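Local coordinates for GDSL-like protein (Roseburia intestinalis L1-82, PDB 6HH9) that probably removes acetyl groups from acetylated plant polysaccharides such as xylan, as an esterase of the SGNH hydrolase family, and here carries bound mannose units, at residues 303-308 and 347-352; 297-302 and 319-324; 283-288 and 341-346. All coordinates share one frame; numbering follows the deposited sequence.

Contact 1. Residues 303-308 and 347-352; sequences VAEIIV and EVRLTE
A classic beta bulge, with Thr351 and Glu352 both facing Val303, ends the antiparallel pairing of strand 303-308 with 347-352 in a five-stranded sheet of the beta-rich C-terminal half of the chain. The bulge gathers round one carbonyl: Val303 O accepts from Thr351 N at 2.8 Å and from Glu352 N at 3.1 Å, both donors tilted out of the carbonyl plane, and Thr351 OG1 adds a weak bond. Thr351 holds that hydroxyl between its own backbone N and carbonyl carbon (chi1 60°), which brings it to Val303 O while CG2 packs at right angles across the stem of Glu305, 3.5 Å from Glu305 CG. Past the bulge the ladder is regular, with Glu305-Arg349 and Ile307-Glu347 as hydrogen-bonded pairs.

The two faces differ in chemistry. Ala304, Ile306, Val348 and Leu350 form an apolar side, packed in part against Phe361 and Leu363 of strand 361-370; here Ala304 CB meets Leu350 CD1 at 3.9 Å and Ile306 CG1 meets Val348 CG2 at 4.0 Å. On the other side, Glu305 and Arg349 run alongside each other, pointing the same way, yet Glu305 OE2 stays 4.5 Å from Arg349 NE, beyond a salt bridge. Glu347 OE2 instead lies in the guanidinium plane, a long salt-bridge distance of 3.9 Å from Arg349 NH1. Glu352 commits OE1 to a salt bridge with Arg317, and its OE2 rests 3.7 Å from the methyl Val303 CG2.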
loop_
_atom_site.group_PDB
_atom_site.type_symbol
_atom_site.label_atom_id
_atom_site.label_comp_id
_atom_site.label_asym_id
_atom_site.label_seq_id
_atom_site.Cartn_x
_atom_site.Cartn_y
_atom_site.Cartn_z
ATOM N N VAL A 303 -1.204 -11.098 -23.817
ATOM C CA VAL A 303 -0.400 -11.791 -22.832
ATOM C C VAL A 303 1.068 -11.498 -23.132
ATOM O O VAL A 303 1.476 -11.523 -24.295
ATOM C CB VAL A 303 -0.673 -13.299 -22.866
ATOM C CG1 VAL A 303 0.257 -14.057 -21.938
ATOM C CG2 VAL A 303 -2.140 -13.596 -22.576
ATOM N N ALA A 304 1.838 -11.187 -22.091
ATOM C CA ALA A 304 3.252 -10.916 -22.252
ATOM C C ALA A 304 4.033 -11.916 -21.415
ATOM O O ALA A 304 3.461 -12.558 -20.540
ATOM C CB ALA A 304 3.556 -9.500 -21.827
ATOM N N GLU A 305 5.334 -12.020 -21.676
ATOM C CA GLU A 305 6.234 -12.687 -20.745
ATOM C C GLU A 305 7.364 -11.726 -20.392
ATOM O O GLU A 305 7.687 -10.836 -21.187
ATOM C CB GLU A 305 6.801 -13.977 -21.328
ATOM C CG GLU A 305 7.735 -13.725 -22.495
ATOM C CD GLU A 305 8.236 -14.973 -23.197
ATOM O OE1 GLU A 305 7.744 -16.084 -22.858
ATOM O OE2 GLU A 305 9.095 -14.813 -24.091
ATOM N N ILE A 306 7.941 -11.927 -19.203
ATOM C CA ILE A 306 9.071 -11.126 -18.687
ATOM C C ILE A 306 10.268 -12.064 -18.473
ATOM O O ILE A 306 10.122 -13.141 -17.907
ATOM C CB ILE A 306 8.698 -10.329 -17.412
ATOM C CG1 ILE A 306 9.850 -9.447 -16.935
ATOM C CG2 ILE A 306 8.204 -11.228 -16.289
ATOM C CD1 ILE A 306 9.497 -8.531 -15.777
ATOM N N ILE A 307 11.436 -11.641 -18.975
ATOM C CA ILE A 307 12.688 -12.413 -18.937
ATOM C C ILE A 307 13.734 -11.625 -18.125
ATOM O O ILE A 307 13.951 -10.420 -18.328
ATOM C CB ILE A 307 13.150 -12.709 -20.382
ATOM C CG1 ILE A 307 12.095 -13.495 -21.165
ATOM C CG2 ILE A 307 14.471 -13.446 -20.411
ATOM C CD1 ILE A 307 11.977 -13.093 -22.611
ATOM N N VAL A 308 14.394 -12.316 -17.197
ATOM C CA VAL A 308 15.423 -11.701 -16.372
ATOM C C VAL A 308 16.781 -12.339 -16.713
ATOM O O VAL A 308 16.959 -13.542 -16.538
ATOM C CB VAL A 308 15.084 -11.874 -14.883
ATOM C CG1 VAL A 308 16.236 -11.425 -14.001
ATOM C CG2 VAL A 308 13.796 -11.156 -14.517
ATOM N N GLU A 347 13.467 -7.929 -19.798
ATOM C CA GLU A 347 12.753 -7.783 -21.063
ATOM C C GLU A 347 11.291 -8.179 -20.858
ATOM O O GLU A 347 11.004 -9.135 -20.131
ATOM C CB GLU A 347 13.386 -8.636 -22.169
ATOM C CG GLU A 347 12.966 -8.197 -23.577
ATOM C CD GLU A 347 13.253 -9.193 -24.695
ATOM O OE1 GLU A 347 14.002 -10.165 -24.439
ATOM O OE2 GLU A 347 12.716 -8.999 -25.820
ATOM N N VAL A 348 10.392 -7.427 -21.499
ATOM C CA VAL A 348 8.983 -7.731 -21.558
ATOM C C VAL A 348 8.562 -7.787 -23.034
ATOM O O VAL A 348 8.763 -6.841 -23.770
ATOM C CB VAL A 348 8.154 -6.698 -20.775
ATOM C CG1 VAL A 348 6.686 -7.071 -20.727
ATOM C CG2 VAL A 348 8.678 -6.498 -19.365
ATOM N N ARG A 349 7.984 -8.918 -23.459
ATOM C CA ARG A 349 7.483 -9.046 -24.822
ATOM C C ARG A 349 6.085 -9.679 -24.839
ATOM O O ARG A 349 5.730 -10.521 -24.009
ATOM C CB ARG A 349 8.482 -9.778 -25.727
ATOM C CG ARG A 349 8.972 -11.136 -25.253
ATOM C CD ARG A 349 10.037 -11.662 -26.220
ATOM N NE ARG A 349 9.497 -12.021 -27.538
ATOM C CZ ARG A 349 9.763 -11.400 -28.693
ATOM N NH1 ARG A 349 10.593 -10.370 -28.731
ATOM N NH2 ARG A 349 9.203 -11.828 -29.818
ATOM N N LEU A 350 5.288 -9.209 -25.799
ATOM C CA LEU A 350 3.949 -9.715 -26.026
ATOM C C LEU A 350 4.083 -11.070 -26.710
ATOM O O LEU A 350 4.789 -11.175 -27.681
ATOM C CB LEU A 350 3.168 -8.709 -26.883
ATOM C CG LEU A 350 2.285 -7.723 -26.115
ATOM C CD1 LEU A 350 2.979 -7.145 -24.900
ATOM C CD2 LEU A 350 1.813 -6.611 -27.021
ATOM N N THR A 351 3.445 -12.088 -26.132
ATOM C CA THR A 351 3.502 -13.457 -26.599
ATOM C C THR A 351 2.172 -13.897 -27.232
ATOM O O THR A 351 2.163 -14.883 -27.963
ATOM C CB THR A 351 3.829 -14.433 -25.462
ATOM O OG1 THR A 351 2.810 -14.321 -24.468
ATOM C CG2 THR A 351 5.190 -14.196 -24.849
ATOM N N GLU A 352 1.055 -13.227 -26.897
ATOM C CA GLU A 352 -0.297 -13.559 -27.412
ATOM C C GLU A 352 -1.083 -12.255 -27.562
ATOM O O GLU A 352 -1.076 -11.426 -26.667
ATOM C CB GLU A 352 -1.053 -14.538 -26.494
ATOM C CG GLU A 352 -0.226 -15.740 -26.019
ATOM C CD GLU A 352 -0.845 -16.698 -25.002
ATOM O OE1 GLU A 352 -0.091 -17.509 -24.440
ATOM O OE2 GLU A 352 -2.064 -16.631 -24.754
#

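Contact 2. Residues 297-302 and 319-324; sequences VKLPAP and DANFDE. With BMA (beta-D-mannopyranose), chain E.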
loop_
_atom_site.group_PDB
_atom_site.type_symbol
_atom_site.label_atom_id
_atom_site.label_comp_id
_atom_site.label_asym_id
_atom_site.label_seq_id
_atom_site.Cartn_x
_atom_site.Cartn_y
_atom_site.Cartn_z
ATOM N N VAL A 297 -10.365 -5.842 -16.771
ATOM C CA VAL A 297 -11.774 -6.384 -16.712
ATOM C C VAL A 297 -12.371 -6.461 -18.119
ATOM O O VAL A 297 -13.302 -7.253 -18.305
ATOM C CB VAL A 297 -12.785 -5.620 -15.827
ATOM C CG1 VAL A 297 -12.856 -6.188 -14.428
ATOM C CG2 VAL A 297 -12.603 -4.119 -15.802
ATOM N N LYS A 298 -11.890 -5.619 -19.056
ATOM C CA LYS A 298 -12.312 -5.685 -20.468
ATOM C C LYS A 298 -11.485 -6.738 -21.208
ATOM O O LYS A 298 -10.309 -6.539 -21.437
ATOM C CB LYS A 298 -12.140 -4.345 -21.181
ATOM C CG LYS A 298 -13.325 -3.397 -21.076
ATOM C CD LYS A 298 -12.867 -1.973 -21.032
ATOM C CE LYS A 298 -12.153 -1.649 -19.733
ATOM N NZ LYS A 298 -10.894 -0.892 -19.944
ATOM N N LEU A 299 -12.137 -7.845 -21.572
ATOM C CA LEU A 299 -11.518 -8.977 -22.260
ATOM C C LEU A 299 -11.886 -8.955 -23.741
ATOM O O LEU A 299 -12.857 -8.311 -24.129
ATOM C CB LEU A 299 -12.013 -10.270 -21.602
ATOM C CG LEU A 299 -11.755 -10.386 -20.101
ATOM C CD1 LEU A 299 -12.311 -11.702 -19.558
ATOM C CD2 LEU A 299 -10.267 -10.242 -19.798
ATOM N N PRO A 300 -11.085 -9.628 -24.576
ATOM C CA PRO A 300 -9.783 -10.174 -24.221
ATOM C C PRO A 300 -8.692 -9.096 -24.268
ATOM O O PRO A 300 -8.953 -7.970 -24.668
ATOM C CB PRO A 300 -9.536 -11.233 -25.302
ATOM C CG PRO A 300 -10.108 -10.589 -26.529
ATOM C CD PRO A 300 -11.175 -9.624 -26.036
ATOM N N ALA A 301 -7.481 -9.472 -23.863
ATOM C CA ALA A 301 -6.341 -8.563 -23.819
ATOM C C ALA A 301 -5.055 -9.350 -24.070
ATOM O O ALA A 301 -5.048 -10.579 -24.044
ATOM C CB ALA A 301 -6.318 -7.830 -22.497
ATOM N N PRO A 302 -3.935 -8.671 -24.384
ATOM C CA PRO A 302 -2.674 -9.365 -24.653
ATOM C C PRO A 302 -2.103 -10.177 -23.484
ATOM O O PRO A 302 -2.471 -9.980 -22.336
ATOM C CB PRO A 302 -1.704 -8.225 -24.995
ATOM C CG PRO A 302 -2.615 -7.118 -25.494
ATOM C CD PRO A 302 -3.853 -7.219 -24.622
ATOM N N ASP A 319 -0.368 -12.287 -17.737
ATOM C CA ASP A 319 -1.636 -12.388 -18.436
ATOM C C ASP A 319 -2.509 -11.193 -18.034
ATOM O O ASP A 319 -2.944 -11.095 -16.898
ATOM C CB ASP A 319 -2.301 -13.732 -18.133
ATOM C CG ASP A 319 -3.503 -14.029 -19.002
ATOM O OD1 ASP A 319 -3.980 -13.094 -19.697
ATOM O OD2 ASP A 319 -3.943 -15.198 -18.998
ATOM N N ALA A 320 -2.771 -10.296 -18.988
ATOM C CA ALA A 320 -3.629 -9.131 -18.764
ATOM C C ALA A 320 -5.120 -9.491 -18.839
ATOM O O ALA A 320 -5.945 -8.598 -18.766
ATOM C CB ALA A 320 -3.295 -8.060 -19.771
ATOM N N ASN A 321 -5.460 -10.772 -19.018
ATOM C CA ASN A 321 -6.864 -11.239 -19.017
ATOM C C ASN A 321 -7.264 -11.574 -17.576
ATOM O O ASN A 321 -6.980 -12.673 -17.055
ATOM C CB ASN A 321 -7.105 -12.433 -19.953
ATOM C CG ASN A 321 -6.831 -12.109 -21.405
ATOM O OD1 ASN A 321 -7.682 -11.523 -22.072
ATOM N ND2 ASN A 321 -5.653 -12.476 -21.896
ATOM N N PHE A 322 -7.914 -10.609 -16.922
ATOM C CA PHE A 322 -8.196 -10.740 -15.503
ATOM C C PHE A 322 -9.293 -11.793 -15.364
ATOM O O PHE A 322 -10.198 -11.842 -16.176
ATOM C CB PHE A 322 -8.533 -9.365 -14.912
ATOM C CG PHE A 322 -8.498 -9.230 -13.409
ATOM C CD1 PHE A 322 -7.784 -10.105 -12.609
ATOM C CD2 PHE A 322 -9.175 -8.195 -12.791
ATOM C CE1 PHE A 322 -7.758 -9.956 -11.230
ATOM C CE2 PHE A 322 -9.148 -8.045 -11.413
ATOM C CZ PHE A 322 -8.435 -8.923 -10.633
ATOM N N ASP A 323 -9.167 -12.654 -14.352
ATOM C CA ASP A 323 -10.148 -13.698 -14.084
ATOM C C ASP A 323 -11.117 -13.235 -12.981
ATOM O O ASP A 323 -11.957 -14.029 -12.542
ATOM C CB ASP A 323 -9.456 -15.029 -13.763
ATOM C CG ASP A 323 -8.493 -14.996 -12.581
ATOM O OD1 ASP A 323 -8.071 -13.885 -12.185
ATOM O OD2 ASP A 323 -8.166 -16.091 -12.069
ATOM N N GLU A 324 -11.023 -11.961 -12.554
ATOM C CA GLU A 324 -11.946 -11.385 -11.551
ATOM C C GLU A 324 -12.744 -10.293 -12.250
ATOM O O GLU A 324 -12.352 -9.890 -13.330
ATOM C CB GLU A 324 -11.186 -10.866 -10.327
ATOM C CG GLU A 324 -10.476 -11.953 -9.547
ATOM C CD GLU A 324 -9.695 -11.495 -8.320
ATOM O OE1 GLU A 324 -10.204 -10.619 -7.576
ATOM O OE2 GLU A 324 -8.588 -12.046 -8.088
HETATM C C1 BMA E . -9.873 -8.764 -3.395
HETATM C C2 BMA E . -10.040 -10.173 -3.946
HETATM C C3 BMA E . -9.816 -11.288 -2.919
HETATM C C4 BMA E . -8.493 -11.079 -2.186
HETATM C C5 BMA E . -8.312 -9.607 -1.776
HETATM C C6 BMA E . -6.856 -9.391 -1.351
HETATM O O2 BMA E . -9.092 -10.329 -5.000
HETATM O O3 BMA E . -9.779 -12.558 -3.607
HETATM O O4 BMA E . -8.342 -11.958 -1.037
HETATM O O5 BMA E . -8.593 -8.633 -2.791
HETATM O O6 BMA E . -6.124 -8.867 -2.449
#
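Asn321 grips Ala301 through both ends of its amide, and these two bonds carry most of the polar joining of loops 297-302 and 319-324. Ala301 N donates to Asn321 OD1 at 2.7 Å, while Asn321 ND2 returns a bond to Ala301 O at 2.9 Å; neither is straight, and the amide nitrogen approaches from above the carbonyl plane of Ala301. Asn321 ND2 has a second acceptor, Asp319 OD1, lying in the amide plane at 2.8 Å and reached on its syn lone pair. Together these three bonds fix the turn of the Asn321 amide. Asp319 OD1 is gripped by two donors, since Asn321 N also reaches it, from above the carboxylate plane. Asp319 OD2 forms a salt bridge with Arg317. A weak bond of 3.4 Å runs from Ala320 N to Pro302 O. Leu299, just before the cis peptide of Pro300, brings CD2 against Asn321 CA at 3.6 Å.

Glu324 OE1 accepts both Trp326 NE1 and the mannose hydroxyl O2 of BMA, the latter at 2.8 Å, tying 319-324 to bound sugar. Asp319 OD1 accepting from the backbone N two residues on is the signature of an Asx turn, here turning the chain as it leaves strand 316-319.

Contact 3. Residues 283-288 and 341-346; sequences DVEGCN and NKVHKV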
loop_
_atom_site.group_PDB
_atom_site.type_symbol
_atom_site.label_atom_id
_atom_site.label_comp_id
_atom_site.label_asym_id
_atom_site.label_seq_id
_atom_site.Cartn_x
_atom_site.Cartn_y
_atom_site.Cartn_z
ATOM N N ASP A 283 17.262 -1.882 -17.548
ATOM C CA ASP A 283 18.307 -2.174 -16.587
ATOM C C ASP A 283 17.755 -1.816 -15.207
ATOM O O ASP A 283 17.383 -0.672 -14.947
ATOM C CB ASP A 283 19.605 -1.414 -16.885
ATOM C CG ASP A 283 20.393 -1.868 -18.111
ATOM O OD1 ASP A 283 20.324 -3.064 -18.474
ATOM O OD2 ASP A 283 21.085 -1.014 -18.693
ATOM N N VAL A 284 17.678 -2.830 -14.347
ATOM C CA VAL A 284 17.094 -2.721 -13.040
ATOM C C VAL A 284 18.079 -3.320 -12.039
ATOM O O VAL A 284 18.409 -4.501 -12.131
ATOM C CB VAL A 284 15.739 -3.443 -12.962
ATOM C CG1 VAL A 284 15.127 -3.290 -11.577
ATOM C CG2 VAL A 284 14.768 -2.965 -14.034
ATOM N N GLU A 285 18.504 -2.482 -11.090
ATOM C CA GLU A 285 19.461 -2.802 -10.069
ATOM C C GLU A 285 18.724 -3.286 -8.816
ATOM O O GLU A 285 17.801 -2.626 -8.332
ATOM C CB GLU A 285 20.276 -1.553 -9.752
ATOM C CG GLU A 285 21.547 -1.815 -8.965
ATOM C CD GLU A 285 22.354 -0.547 -8.713
ATOM O OE1 GLU A 285 22.950 -0.431 -7.632
ATOM O OE2 GLU A 285 22.366 0.338 -9.599
ATOM N N GLY A 286 19.154 -4.440 -8.298
ATOM C CA GLY A 286 18.634 -4.998 -7.054
ATOM C C GLY A 286 18.850 -6.494 -7.005
ATOM O O GLY A 286 19.265 -7.075 -8.001
ATOM N N CYS A 287 18.573 -7.099 -5.842
ATOM C CA CYS A 287 18.555 -8.540 -5.676
ATOM C C CYS A 287 17.139 -9.079 -5.929
ATOM O O CYS A 287 16.972 -10.293 -6.097
ATOM C CB CYS A 287 19.036 -8.943 -4.288
ATOM S SG CYS A 287 18.082 -8.225 -2.923
ATOM N N ASN A 288 16.144 -8.166 -5.959
ATOM C CA ASN A 288 14.725 -8.460 -6.203
ATOM C C ASN A 288 14.239 -7.692 -7.439
ATOM O O ASN A 288 14.542 -6.530 -7.581
ATOM C CB ASN A 288 13.852 -8.055 -5.018
ATOM C CG ASN A 288 14.212 -8.723 -3.706
ATOM O OD1 ASN A 288 14.753 -9.818 -3.690
ATOM N ND2 ASN A 288 13.871 -8.085 -2.598
ATOM N N ASN A 341 22.558 -9.029 -5.974
ATOM C CA ASN A 341 22.301 -7.586 -6.040
ATOM C C ASN A 341 23.227 -6.981 -7.102
ATOM O O ASN A 341 24.434 -6.921 -6.912
ATOM C CB ASN A 341 22.465 -6.906 -4.677
ATOM C CG ASN A 341 22.056 -5.443 -4.659
ATOM O OD1 ASN A 341 21.680 -4.863 -5.679
ATOM N ND2 ASN A 341 22.140 -4.823 -3.493
ATOM N N LYS A 342 22.639 -6.568 -8.231
ATOM C CA LYS A 342 23.371 -6.010 -9.345
ATOM C C LYS A 342 22.382 -5.493 -10.386
ATOM O O LYS A 342 21.203 -5.654 -10.225
ATOM C CB LYS A 342 24.274 -7.075 -9.967
ATOM C CG LYS A 342 23.559 -8.282 -10.567
ATOM C CD LYS A 342 24.544 -9.243 -11.221
ATOM C CE LYS A 342 23.952 -10.100 -12.314
ATOM N NZ LYS A 342 24.985 -10.503 -13.295
ATOM N N VAL A 343 22.892 -4.897 -11.461
ATOM C CA VAL A 343 22.070 -4.474 -12.572
ATOM C C VAL A 343 21.644 -5.719 -13.353
ATOM O O VAL A 343 22.482 -6.355 -13.994
ATOM C CB VAL A 343 22.819 -3.471 -13.470
ATOM C CG1 VAL A 343 22.070 -3.193 -14.769
ATOM C CG2 VAL A 343 23.107 -2.168 -12.731
ATOM N N HIS A 344 20.345 -6.046 -13.299
ATOM C CA HIS A 344 19.759 -7.134 -14.109
ATOM C C HIS A 344 19.205 -6.583 -15.432
ATOM O O HIS A 344 18.691 -5.443 -15.508
ATOM C CB HIS A 344 18.667 -7.879 -13.324
ATOM C CG HIS A 344 19.134 -8.502 -12.051
ATOM N ND1 HIS A 344 19.618 -9.800 -11.993
ATOM C CD2 HIS A 344 19.193 -8.017 -10.789
ATOM C CE1 HIS A 344 19.951 -10.086 -10.752
ATOM N NE2 HIS A 344 19.710 -9.006 -9.995
ATOM N N LYS A 345 19.299 -7.395 -16.486
ATOM C CA LYS A 345 18.610 -7.081 -17.747
ATOM C C LYS A 345 17.166 -7.601 -17.636
ATOM O O LYS A 345 16.969 -8.755 -17.275
ATOM C CB LYS A 345 19.381 -7.678 -18.926
ATOM C CG LYS A 345 18.631 -7.744 -20.252
ATOM C CD LYS A 345 19.457 -8.393 -21.358
ATOM C CE LYS A 345 18.652 -9.203 -22.357
ATOM N NZ LYS A 345 19.443 -10.348 -22.886
ATOM N N VAL A 346 16.171 -6.740 -17.903
ATOM C CA VAL A 346 14.753 -7.162 -17.864
ATOM C C VAL A 346 14.122 -6.914 -19.238
ATOM O O VAL A 346 14.245 -5.847 -19.786
ATOM C CB VAL A 346 13.969 -6.456 -16.740
ATOM C CG1 VAL A 346 12.491 -6.811 -16.776
ATOM C CG2 VAL A 346 14.546 -6.775 -15.376
#
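Backbone bonds come first in joining Val284 to His344 and Gly286 to Lys342, the hydrogen-bonded pairs of antiparallel strands 279-286 and 342-352. Val284 N donates to His344 O at 3.0 Å, and His344 N answers to Val284 O at 2.7 Å. Gly286 N binds Lys342 O, but the return bond from Lys342 N to Gly286 O is weak as the ladder ends. At the backbone angles of Gly286 any CB would collide with the carbonyl O of Glu285.

Van der Waals contacts lie on both faces. Val343 splits its methyls between acidic neighbours: CG1 reaches Asp283 CB at 3.7 Å, while CG2 touches CG and OE2 of Glu285. On the opposite face the contact is apolar, Val284 CG2 meeting Val346 CG2 at 4.0 Å, beside Ile289.

The polar side-chain chemistry centres on the imidazole. With CG anti to its own carbonyl carbon (chi1 -59°), His344 turns its ring edge to the other strand, and NE2 makes a weak, bent bond to Gly286 O at 2.8 Å. NE2 also bonds Glu340 O, while ND1 pairs with Asp309 OD2. A leucine in place of His344 would probably leave Asp309 OD2 without this mate and deprive the carbonyls of Gly286 and Glu340 of a shared donor. With acceptors at both ring nitrogens, one a carboxylate, the surroundings would tend to stabilise a protonated imidazolium.

Contacts 1 and 3 share strand 342-352 and one antiparallel sheet, in which that strand is flanked by 303-308 and 279-286; their centres are 17 Å apart and they touch where Ile306 meets Val346. Contact 2 lies about 15 Å from contact 1, centre to centre, in loops at the opposite end from contact 3, which is about 28 Å away. In sequence, 297-302 runs directly into 303-308 and 341-346 into 347-352; contact 2 is nested inside the loop closed by contact 3, whereas contact 1 interleaves with both. One continuous strand thus connects the two sheet contacts in this beta-rich part, separate from the mixed sheet of the SGNH hydrolase fold, and through Glu324 segment 319-324 reaches a bound mannose.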